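Local structure of computational Design of Enzyme (Synthetic construct, 3TP4) at residues A[33-39]-A[64-70]; A[40-44]-A[323-327]; A[277-283]-A[315-321]. The protein is a computationally designed enzyme of unconfirmed activity, built on a TIM-barrel scaffold and probably meant to carry an activated serine in a catalytic triad. All coordinates share one frame; numbering follows the deposited sequence.

In the fold
All three interactions lie in the TIM barrel, clear of the C-terminal Ig-like domain. Interaction 1 pairs strands 32-37 and 66-70, and interaction 3 sets the 277-283 segment against strand 318-321, which also pairs with strand 32-37; their centres lie about 11 Å apart. Interaction 2, centred about 12 and 21 Å from the centres of interactions 1 and 3, joins the loops that follow strands 32-37 and 318-321. Along the chain interaction 1 is complete before interaction 3 begins, whereas interaction 2 spans from residue 40 to 327. Interaction 1 supplies Ser70 and His37 and interaction 3 supplies Glu320 to a probable triad, so residues distant in sequence converge at one end of the barrel.

Interaction 1 (A[33-39]-A[64-70]); sequences LFGHHGT and PAVFGWS
Ala65 CB pushes into the bend of the Leu33 side chain, 3.5 Å from CD1, a tight fit that a methyl can manage. Beside it Val66 CG2 meets Leu33 CB, the two side chains crossing at about a right angle. Val66 also bulges over the bare backbone of Gly35, where a beta carbon would collide with CG1. On the Phe67 side of the sheet, Thr39 CG2 lies 3.7 Å from Pro64 CG, and the same methyl settles 3.4 Å from Phe67 CD2. Thr39 OG1, anti to the backbone N (chi1 -165°), turns instead to His36 ND1 and to Ser54. Between the strands His36 bonds twice, its N to Val66 O and its O to Gly68 N, both at 3.0 Å. Gly68 forms the hollow for the His37 imidazole: Gly68 O lies over one ring face, and a side chain there would crowd ND1. At the ring edge NE2 is hydrogen-bonded to Ser70 OG at 2.7 Å, while ND1 bonds to Glu320. These are adjacent parallel strands of a beta-alpha-beta unit in a TIM barrel, and their C-terminal ends carry what is probably the designed Ser-His-Glu triad.

Interaction 2 (A[40-44]-A[323-327]); sequences TSSGL and ENADA
Ser42 and Glu323 make the direct polar link: Ser42 OG donates to Glu323 OE2 at 2.6 Å, approaching from 43° above the carboxylate plane. Glu323 gets there because its CG stands anti to the backbone N (chi1 -168°) and the chain continues extended, which also lays CG beside Ser42 CB. A small hydroxyl suits this place, since it gives a proton to the acid while letting the backbones come close.

Waters make the second kind of contact. One accepts from Ser41 OG and donates to the same Glu323 OE2 at 3.0 Å, so two donors hold that oxygen and would probably help to stabilise its negative charge. Another accepts from Asn324 N at 2.8 Å and reaches Ser42 O, and a third lies between Gly43 O and Ala325 O.

The apolar share falls to Leu44, whose two methyls lie along one side of the opposing backbone: CD2 lies 3.5 Å from Asn324 O and 3.6 Å from Asp326 CA, and CD1 comes to 3.7 Å from Asp326 O. Asn324 packs its CB near Ser42 O and spends its amide elsewhere. Its OD1 accepts from Phe331 N and Val332 N, and its ND2 donates to Asp55, whose carboxylate also takes Leu44 N and so ties both segments.

Two loops following neighbouring parallel strands are thus joined largely through polar groups and water, at the C-terminal end of the barrel, where TIM-barrel enzymes carry their active sites; Glu323 touches the probable triad here.

Interaction 3 (A[277-283]-A[315-321]); sequences VSAFTRF and RNAYMET
Along a seam of the TIM-barrel wall, where 277-283 runs beside strand 318-321, the Phe283 ring is held between two side chains. The methyl CE of selenomethionine Met319 sits over the middle of one face, 3.3 Å from the ring centroid and 6° off its normal, in a CH-pi contact; Thr321 CB covers the opposite face nearer the rim. Met319 SE, 4.6 Å from the same Phe283 centroid, makes the Met-aromatic (here selenium-aromatic) contact. A bend at chi3 (-63°) brings CE back over the ring. Replacing Phe283 with an alanine would probably strip Met319 CE and Thr321 CB of the ring between them, leaving the Met319 end with less to hold its rotation.

Hydrogen bonds fix both ends. Phe283 N donates to Glu320 O at 2.9 Å, and Thr321 OG1 returns a bond to Phe283 O at 2.6 Å. At the other end Ala317 N reaches Ser278 O at 3.0 Å, in the carbonyl plane, and Ser278 OG meets Asn316 OD1 at 2.8 Å from above the amide plane. Between them Phe280 centres an inverse gamma turn. Ala279 is small enough to rest its CB on the face of the Tyr318 ring, 3.5 Å from the centroid.

Glu320, with CG anti to its backbone N (chi1 -177°) and the chain extended, carries its carboxylate to a water bonded to Thr281 O, which donates to Glu320 OE1 at 2.6 Å; OE2 faces His37 of interaction 1. Strand 242-249 pairs with the 277-283 side, strand 32-37 with strand 318-321, and helix 254-274 packs against Ser278, Phe280 and Asn316.

Interaction 1 (A[33-39]-A[64-70])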
loop_
_atom_site.group_PDB
_atom_site.type_symbol
_atom_site.label_atom_id
_atom_site.label_comp_id
_atom_site.label_asym_id
_atom_site.label_seq_id
_atom_site.Cartn_x
_atom_site.Cartn_y
_atom_site.Cartn_z
ATOM N N LEU A 33 0.767 8.344 14.617
ATOM C CA LEU A 33 0.016 7.200 15.115
ATOM C C LEU A 33 0.909 5.961 15.154
ATOM O O LEU A 33 1.529 5.590 14.150
ATOM C CB LEU A 33 -1.207 6.878 14.239
ATOM C CG LEU A 33 -2.253 7.856 13.676
ATOM C CD1 LEU A 33 -3.660 7.282 13.795
ATOM C CD2 LEU A 33 -2.199 9.257 14.216
ATOM N N PHE A 34 0.964 5.309 16.307
ATOM C CA PHE A 34 1.673 4.042 16.402
ATOM C C PHE A 34 0.791 2.898 15.903
ATOM O O PHE A 34 -0.360 2.763 16.316
ATOM C CB PHE A 34 2.109 3.736 17.840
ATOM C CG PHE A 34 2.643 2.343 18.000
ATOM C CD1 PHE A 34 3.882 2.007 17.468
ATOM C CD2 PHE A 34 1.885 1.357 18.631
ATOM C CE1 PHE A 34 4.378 0.717 17.601
ATOM C CE2 PHE A 34 2.368 0.063 18.770
ATOM C CZ PHE A 34 3.610 -0.260 18.267
ATOM N N GLY A 35 1.343 2.078 15.020
ATOM C CA GLY A 35 0.621 0.930 14.487
ATOM C C GLY A 35 1.302 -0.389 14.804
ATOM O O GLY A 35 2.520 -0.447 15.012
ATOM N N HIS A 36 0.509 -1.455 14.851
ATOM C CA HIS A 36 1.034 -2.780 15.135
ATOM C C HIS A 36 0.290 -3.804 14.290
ATOM O O HIS A 36 -0.939 -3.759 14.182
ATOM C CB HIS A 36 0.885 -3.106 16.624
ATOM C CG HIS A 36 1.539 -4.391 17.037
ATOM N ND1 HIS A 36 0.978 -5.245 17.962
ATOM C CD2 HIS A 36 2.714 -4.956 16.667
ATOM C CE1 HIS A 36 1.770 -6.288 18.135
ATOM N NE2 HIS A 36 2.830 -6.138 17.363
ATOM N N HIS A 37 1.050 -4.712 13.690
ATOM C CA HIS A 37 0.512 -5.718 12.770
ATOM C C HIS A 37 -0.097 -6.898 13.526
ATOM O O HIS A 37 0.530 -7.455 14.438
ATOM C CB HIS A 37 1.619 -6.205 11.835
ATOM C CG HIS A 37 1.116 -6.742 10.531
ATOM N ND1 HIS A 37 0.722 -5.927 9.492
ATOM C CD2 HIS A 37 0.937 -8.014 10.100
ATOM C CE1 HIS A 37 0.322 -6.672 8.477
ATOM N NE2 HIS A 37 0.444 -7.943 8.819
ATOM N N GLY A 38 -1.322 -7.259 13.151
ATOM C CA GLY A 38 -2.037 -8.364 13.768
ATOM C C GLY A 38 -2.124 -8.181 15.269
ATOM O O GLY A 38 -1.878 -9.111 16.042
ATOM N N THR A 39 -2.478 -6.975 15.691
ATOM C CA THR A 39 -2.248 -6.598 17.078
ATOM C C THR A 39 -3.203 -7.296 18.039
ATOM O O THR A 39 -2.849 -7.535 19.188
ATOM C CB THR A 39 -2.271 -5.070 17.284
ATOM O OG1 THR A 39 -1.695 -4.759 18.558
ATOM C CG2 THR A 39 -3.694 -4.525 17.218
ATOM N N PRO A 64 -2.976 0.217 19.862
ATOM C CA PRO A 64 -2.328 1.113 18.894
ATOM C C PRO A 64 -3.367 1.947 18.164
ATOM O O PRO A 64 -4.542 1.565 18.117
ATOM C CB PRO A 64 -1.656 0.154 17.909
ATOM C CG PRO A 64 -2.404 -1.141 18.063
ATOM C CD PRO A 64 -2.883 -1.202 19.475
ATOM N N ALA A 65 -2.943 3.075 17.605
ATOM C CA ALA A 65 -3.842 3.913 16.806
ATOM C C ALA A 65 -4.056 3.287 15.435
ATOM O O ALA A 65 -5.089 3.510 14.796
ATOM C CB ALA A 65 -3.275 5.334 16.656
ATOM N N VAL A 66 -3.077 2.509 14.977
ATOM C CA VAL A 66 -3.196 1.831 13.686
ATOM C C VAL A 66 -3.142 0.307 13.871
ATOM O O VAL A 66 -2.235 -0.212 14.514
ATOM C CB VAL A 66 -2.117 2.307 12.692
ATOM C CG1 VAL A 66 -1.969 1.305 11.548
ATOM C CG2 VAL A 66 -2.456 3.727 12.150
ATOM N N PHE A 67 -4.137 -0.392 13.333
ATOM C CA PHE A 67 -4.190 -1.854 13.374
ATOM C C PHE A 67 -3.828 -2.361 11.986
ATOM O O PHE A 67 -4.569 -2.124 11.026
ATOM C CB PHE A 67 -5.620 -2.327 13.701
ATOM C CG PHE A 67 -6.047 -2.113 15.148
ATOM C CD1 PHE A 67 -6.058 -0.845 15.710
ATOM C CD2 PHE A 67 -6.490 -3.181 15.919
ATOM C CE1 PHE A 67 -6.477 -0.646 17.030
ATOM C CE2 PHE A 67 -6.912 -2.988 17.242
ATOM C CZ PHE A 67 -6.903 -1.725 17.793
ATOM N N GLY A 68 -2.699 -3.051 11.860
ATOM C CA GLY A 68 -2.283 -3.567 10.564
ATOM C C GLY A 68 -2.681 -5.027 10.372
ATOM O O GLY A 68 -2.770 -5.778 11.340
ATOM N N TRP A 69 -2.912 -5.422 9.120
ATOM C CA TRP A 69 -3.318 -6.782 8.771
ATOM C C TRP A 69 -2.783 -7.161 7.391
ATOM O O TRP A 69 -2.558 -6.292 6.553
ATOM C CB TRP A 69 -4.829 -6.878 8.682
ATOM C CG TRP A 69 -5.585 -6.240 9.752
ATOM C CD1 TRP A 69 -6.245 -5.055 9.688
ATOM C CD2 TRP A 69 -5.830 -6.771 11.053
ATOM N NE1 TRP A 69 -6.876 -4.803 10.874
ATOM C CE2 TRP A 69 -6.640 -5.846 11.731
ATOM C CE3 TRP A 69 -5.436 -7.941 11.714
ATOM C CZ2 TRP A 69 -7.063 -6.044 13.048
ATOM C CZ3 TRP A 69 -5.858 -8.141 13.020
ATOM C CH2 TRP A 69 -6.658 -7.198 13.674
ATOM N N SER A 70 -2.596 -8.455 7.147
ATOM C CA SER A 70 -2.171 -8.921 5.821
ATOM C C SER A 70 -3.330 -9.614 5.109
ATOM O O SER A 70 -4.146 -10.255 5.759
ATOM C CB SER A 70 -1.004 -9.900 5.943
ATOM O OG SER A 70 0.138 -9.263 6.485
HETATM O O HOH W 1 -3.851 -5.454 13.713
#

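Interaction 2 (A[40-44]-A[323-327])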
loop_
_atom_site.group_PDB
_atom_site.type_symbol
_atom_site.label_atom_id
_atom_site.label_comp_id
_atom_site.label_asym_id
_atom_site.label_seq_id
_atom_site.Cartn_x
_atom_site.Cartn_y
_atom_site.Cartn_z
ATOM N N THR A 40 -4.404 -7.617 17.560
ATOM C CA THR A 40 -5.383 -8.343 18.361
ATOM C C THR A 40 -5.526 -9.803 17.928
ATOM O O THR A 40 -6.420 -10.502 18.397
ATOM C CB THR A 40 -6.788 -7.687 18.335
ATOM O OG1 THR A 40 -7.254 -7.575 16.983
ATOM C CG2 THR A 40 -6.772 -6.305 18.989
ATOM N N SER A 41 -4.637 -10.259 17.052
ATOM C CA SER A 41 -4.732 -11.609 16.501
ATOM C C SER A 41 -3.526 -12.478 16.862
ATOM O O SER A 41 -3.624 -13.702 16.888
ATOM C CB SER A 41 -4.931 -11.559 14.977
ATOM O OG SER A 41 -3.904 -10.806 14.342
ATOM N N SER A 42 -2.390 -11.841 17.139
ATOM C CA SER A 42 -1.190 -12.540 17.601
ATOM C C SER A 42 -0.632 -11.815 18.820
ATOM O O SER A 42 -0.373 -10.621 18.750
ATOM C CB SER A 42 -0.123 -12.562 16.507
ATOM O OG SER A 42 -0.650 -13.059 15.290
ATOM N N GLY A 43 -0.464 -12.526 19.935
ATOM C CA GLY A 43 0.074 -11.927 21.147
ATOM C C GLY A 43 0.835 -12.915 22.016
ATOM O O GLY A 43 0.536 -14.110 22.012
ATOM N N LEU A 44 1.819 -12.420 22.759
ATOM C CA LEU A 44 2.559 -13.256 23.702
ATOM C C LEU A 44 2.003 -13.127 25.109
ATOM O O LEU A 44 2.314 -13.939 25.972
ATOM C CB LEU A 44 4.046 -12.900 23.732
ATOM C CG LEU A 44 4.748 -12.596 22.411
ATOM C CD1 LEU A 44 6.242 -12.767 22.591
ATOM C CD2 LEU A 44 4.240 -13.501 21.316
ATOM N N GLU A 323 4.431 -8.039 13.538
ATOM C CA GLU A 323 3.557 -8.932 14.293
ATOM C C GLU A 323 4.261 -9.609 15.479
ATOM O O GLU A 323 5.427 -9.989 15.395
ATOM C CB GLU A 323 2.980 -9.996 13.343
ATOM C CG GLU A 323 1.839 -10.821 13.934
ATOM C CD GLU A 323 1.085 -11.608 12.863
ATOM O OE1 GLU A 323 1.691 -11.899 11.811
ATOM O OE2 GLU A 323 -0.110 -11.921 13.066
ATOM N N ASN A 324 3.543 -9.765 16.584
ATOM C CA ASN A 324 4.077 -10.488 17.733
ATOM C C ASN A 324 3.738 -11.992 17.660
ATOM O O ASN A 324 2.805 -12.452 18.302
ATOM C CB ASN A 324 3.547 -9.882 19.032
ATOM C CG ASN A 324 4.392 -8.712 19.517
ATOM O OD1 ASN A 324 5.081 -8.067 18.734
ATOM N ND2 ASN A 324 4.362 -8.458 20.817
ATOM N N ALA A 325 4.496 -12.741 16.867
ATOM C CA ALA A 325 4.160 -14.141 16.603
ATOM C C ALA A 325 4.479 -15.042 17.790
ATOM O O ALA A 325 3.607 -15.750 18.289
ATOM C CB ALA A 325 4.870 -14.633 15.358
ATOM N N ASP A 326 5.727 -15.007 18.247
ATOM C CA ASP A 326 6.143 -15.842 19.369
ATOM C C ASP A 326 7.390 -15.283 20.049
ATOM O O ASP A 326 7.938 -14.271 19.616
ATOM C CB ASP A 326 6.392 -17.275 18.886
ATOM C CG ASP A 326 7.290 -17.326 17.670
ATOM O OD1 ASP A 326 8.344 -16.658 17.675
ATOM O OD2 ASP A 326 6.938 -18.022 16.699
ATOM N N ALA A 327 7.840 -15.959 21.103
ATOM C CA ALA A 327 8.979 -15.491 21.889
ATOM C C ALA A 327 10.195 -15.208 21.020
ATOM O O ALA A 327 10.931 -14.245 21.252
ATOM C CB ALA A 327 9.333 -16.501 22.985
HETATM O O HOH W 2 -2.758 -11.234 11.873
HETATM O O HOH W 3 0.936 -8.874 16.852
HETATM O O HOH W 4 1.184 -15.169 19.021
#

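Interaction 3 (A[277-283]-A[315-321])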
loop_
_atom_site.group_PDB
_atom_site.type_symbol
_atom_site.label_atom_id
_atom_site.label_comp_id
_atom_site.label_asym_id
_atom_site.label_seq_id
_atom_site.Cartn_x
_atom_site.Cartn_y
_atom_site.Cartn_z
ATOM N N VAL A 277 -0.483 12.395 1.502
ATOM C CA VAL A 277 -0.071 12.020 2.850
ATOM C C VAL A 277 1.172 11.142 2.784
ATOM O O VAL A 277 1.271 10.277 1.920
ATOM C CB VAL A 277 -1.189 11.215 3.549
ATOM C CG1 VAL A 277 -0.652 10.511 4.816
ATOM C CG2 VAL A 277 -2.378 12.117 3.867
ATOM N N SER A 278 2.130 11.376 3.677
ATOM C CA SER A 278 3.250 10.453 3.813
ATOM C C SER A 278 3.176 9.779 5.173
ATOM O O SER A 278 2.652 10.355 6.135
ATOM C CB SER A 278 4.583 11.183 3.668
ATOM O OG SER A 278 4.708 12.198 4.659
ATOM N N ALA A 279 3.708 8.561 5.262
ATOM C CA ALA A 279 3.694 7.820 6.523
ATOM C C ALA A 279 4.917 6.919 6.592
ATOM O O ALA A 279 5.419 6.474 5.562
ATOM C CB ALA A 279 2.425 6.990 6.641
ATOM N N PHE A 280 5.406 6.674 7.802
ATOM C CA PHE A 280 6.516 5.742 8.030
ATOM C C PHE A 280 5.907 4.327 8.091
ATOM O O PHE A 280 5.782 3.728 9.161
ATOM C CB PHE A 280 7.215 6.120 9.350
ATOM C CG PHE A 280 8.532 5.406 9.608
ATOM C CD1 PHE A 280 9.024 4.439 8.733
ATOM C CD2 PHE A 280 9.264 5.698 10.761
ATOM C CE1 PHE A 280 10.241 3.771 9.004
ATOM C CE2 PHE A 280 10.469 5.044 11.044
ATOM C CZ PHE A 280 10.964 4.085 10.172
ATOM N N THR A 281 5.515 3.802 6.933
ATOM C CA THR A 281 4.634 2.633 6.884
ATOM C C THR A 281 5.129 1.436 7.677
ATOM O O THR A 281 4.336 0.735 8.299
ATOM C CB THR A 281 4.284 2.211 5.426
ATOM O OG1 THR A 281 5.456 2.277 4.595
ATOM C CG2 THR A 281 3.200 3.130 4.870
ATOM N N ARG A 282 6.429 1.189 7.657
ATOM C CA ARG A 282 6.964 0.083 8.431
ATOM C C ARG A 282 8.254 0.448 9.137
ATOM O O ARG A 282 9.189 0.976 8.522
ATOM C CB ARG A 282 7.188 -1.136 7.534
ATOM C CG ARG A 282 5.917 -1.730 6.981
ATOM C CD ARG A 282 6.231 -2.996 6.188
ATOM N NE ARG A 282 6.406 -4.159 7.061
ATOM C CZ ARG A 282 6.598 -5.398 6.608
ATOM N NH1 ARG A 282 6.652 -5.627 5.298
ATOM N NH2 ARG A 282 6.733 -6.405 7.456
ATOM N N PHE A 283 8.293 0.166 10.433
ATOM C CA PHE A 283 9.490 0.388 11.227
ATOM C C PHE A 283 9.626 -0.723 12.254
ATOM O O PHE A 283 8.632 -1.333 12.654
ATOM C CB PHE A 283 9.441 1.757 11.921
ATOM C CG PHE A 283 8.782 1.741 13.286
ATOM C CD1 PHE A 283 7.399 1.694 13.410
ATOM C CD2 PHE A 283 9.548 1.788 14.439
ATOM C CE1 PHE A 283 6.792 1.710 14.661
ATOM C CE2 PHE A 283 8.952 1.788 15.699
ATOM C CZ PHE A 283 7.570 1.749 15.811
ATOM N N ARG A 315 6.855 15.199 9.768
ATOM C CA ARG A 315 5.613 15.302 8.978
ATOM C C ARG A 315 5.188 13.963 8.358
ATOM O O ARG A 315 4.995 13.828 7.145
ATOM C CB ARG A 315 5.679 16.438 7.949
ATOM C CG ARG A 315 5.673 17.828 8.619
ATOM C CD ARG A 315 5.746 18.983 7.596
ATOM N NE ARG A 315 4.684 18.857 6.608
ATOM C CZ ARG A 315 3.387 18.970 6.878
ATOM N NH1 ARG A 315 2.976 19.240 8.116
ATOM N NH2 ARG A 315 2.500 18.815 5.908
ATOM N N ASN A 316 5.015 12.982 9.234
ATOM C CA ASN A 316 4.623 11.640 8.838
ATOM C C ASN A 316 3.522 11.076 9.740
ATOM O O ASN A 316 3.600 11.164 10.959
ATOM C CB ASN A 316 5.857 10.743 8.783
ATOM C CG ASN A 316 6.627 10.943 7.495
ATOM O OD1 ASN A 316 6.122 10.617 6.426
ATOM N ND2 ASN A 316 7.821 11.523 7.580
ATOM N N ALA A 317 2.492 10.520 9.115
ATOM C CA ALA A 317 1.208 10.292 9.780
ATOM C C ALA A 317 1.160 9.109 10.739
ATOM O O ALA A 317 0.470 9.168 11.754
ATOM C CB ALA A 317 0.111 10.162 8.742
ATOM N N TYR A 318 1.856 8.031 10.400
ATOM C CA TYR A 318 1.885 6.847 11.258
ATOM C C TYR A 318 3.152 6.030 11.067
ATOM O O TYR A 318 3.928 6.265 10.131
ATOM C CB TYR A 318 0.624 5.977 11.065
ATOM C CG TYR A 318 0.390 5.422 9.660
ATOM C CD1 TYR A 318 -0.401 6.113 8.741
ATOM C CD2 TYR A 318 0.920 4.189 9.271
ATOM C CE1 TYR A 318 -0.639 5.613 7.467
ATOM C CE2 TYR A 318 0.682 3.665 7.978
ATOM C CZ TYR A 318 -0.102 4.384 7.091
ATOM O OH TYR A 318 -0.337 3.904 5.813
HETATM N N MSE A 319 3.370 5.086 11.973
HETATM C CA MSE A 319 4.506 4.177 11.885
HETATM C C MSE A 319 4.100 2.841 12.503
HETATM O O MSE A 319 3.759 2.769 13.683
HETATM C CB MSE A 319 5.710 4.758 12.626
HETATM C CG MSE A 319 5.439 5.026 14.090
HETATM SE SE MSE A 319 6.834 6.168 14.851
HETATM C CE MSE A 319 8.387 4.993 14.630
ATOM N N GLU A 320 4.129 1.788 11.693
ATOM C CA GLU A 320 3.626 0.483 12.100
ATOM C C GLU A 320 4.782 -0.502 12.258
ATOM O O GLU A 320 5.668 -0.573 11.400
ATOM C CB GLU A 320 2.631 -0.050 11.049
ATOM C CG GLU A 320 2.001 -1.383 11.462
ATOM C CD GLU A 320 1.310 -2.097 10.296
ATOM O OE1 GLU A 320 0.848 -1.421 9.347
ATOM O OE2 GLU A 320 1.213 -3.340 10.345
ATOM N N THR A 321 4.789 -1.252 13.356
ATOM C CA THR A 321 5.816 -2.274 13.552
ATOM C C THR A 321 5.205 -3.678 13.468
ATOM O O THR A 321 3.984 -3.829 13.393
ATOM C CB THR A 321 6.608 -2.085 14.872
ATOM O OG1 THR A 321 7.892 -2.725 14.767
ATOM C CG2 THR A 321 5.844 -2.680 16.052
HETATM O O HOH W 5 1.784 0.124 7.458
HETATM O O HOH W 6 6.176 -3.203 10.202
#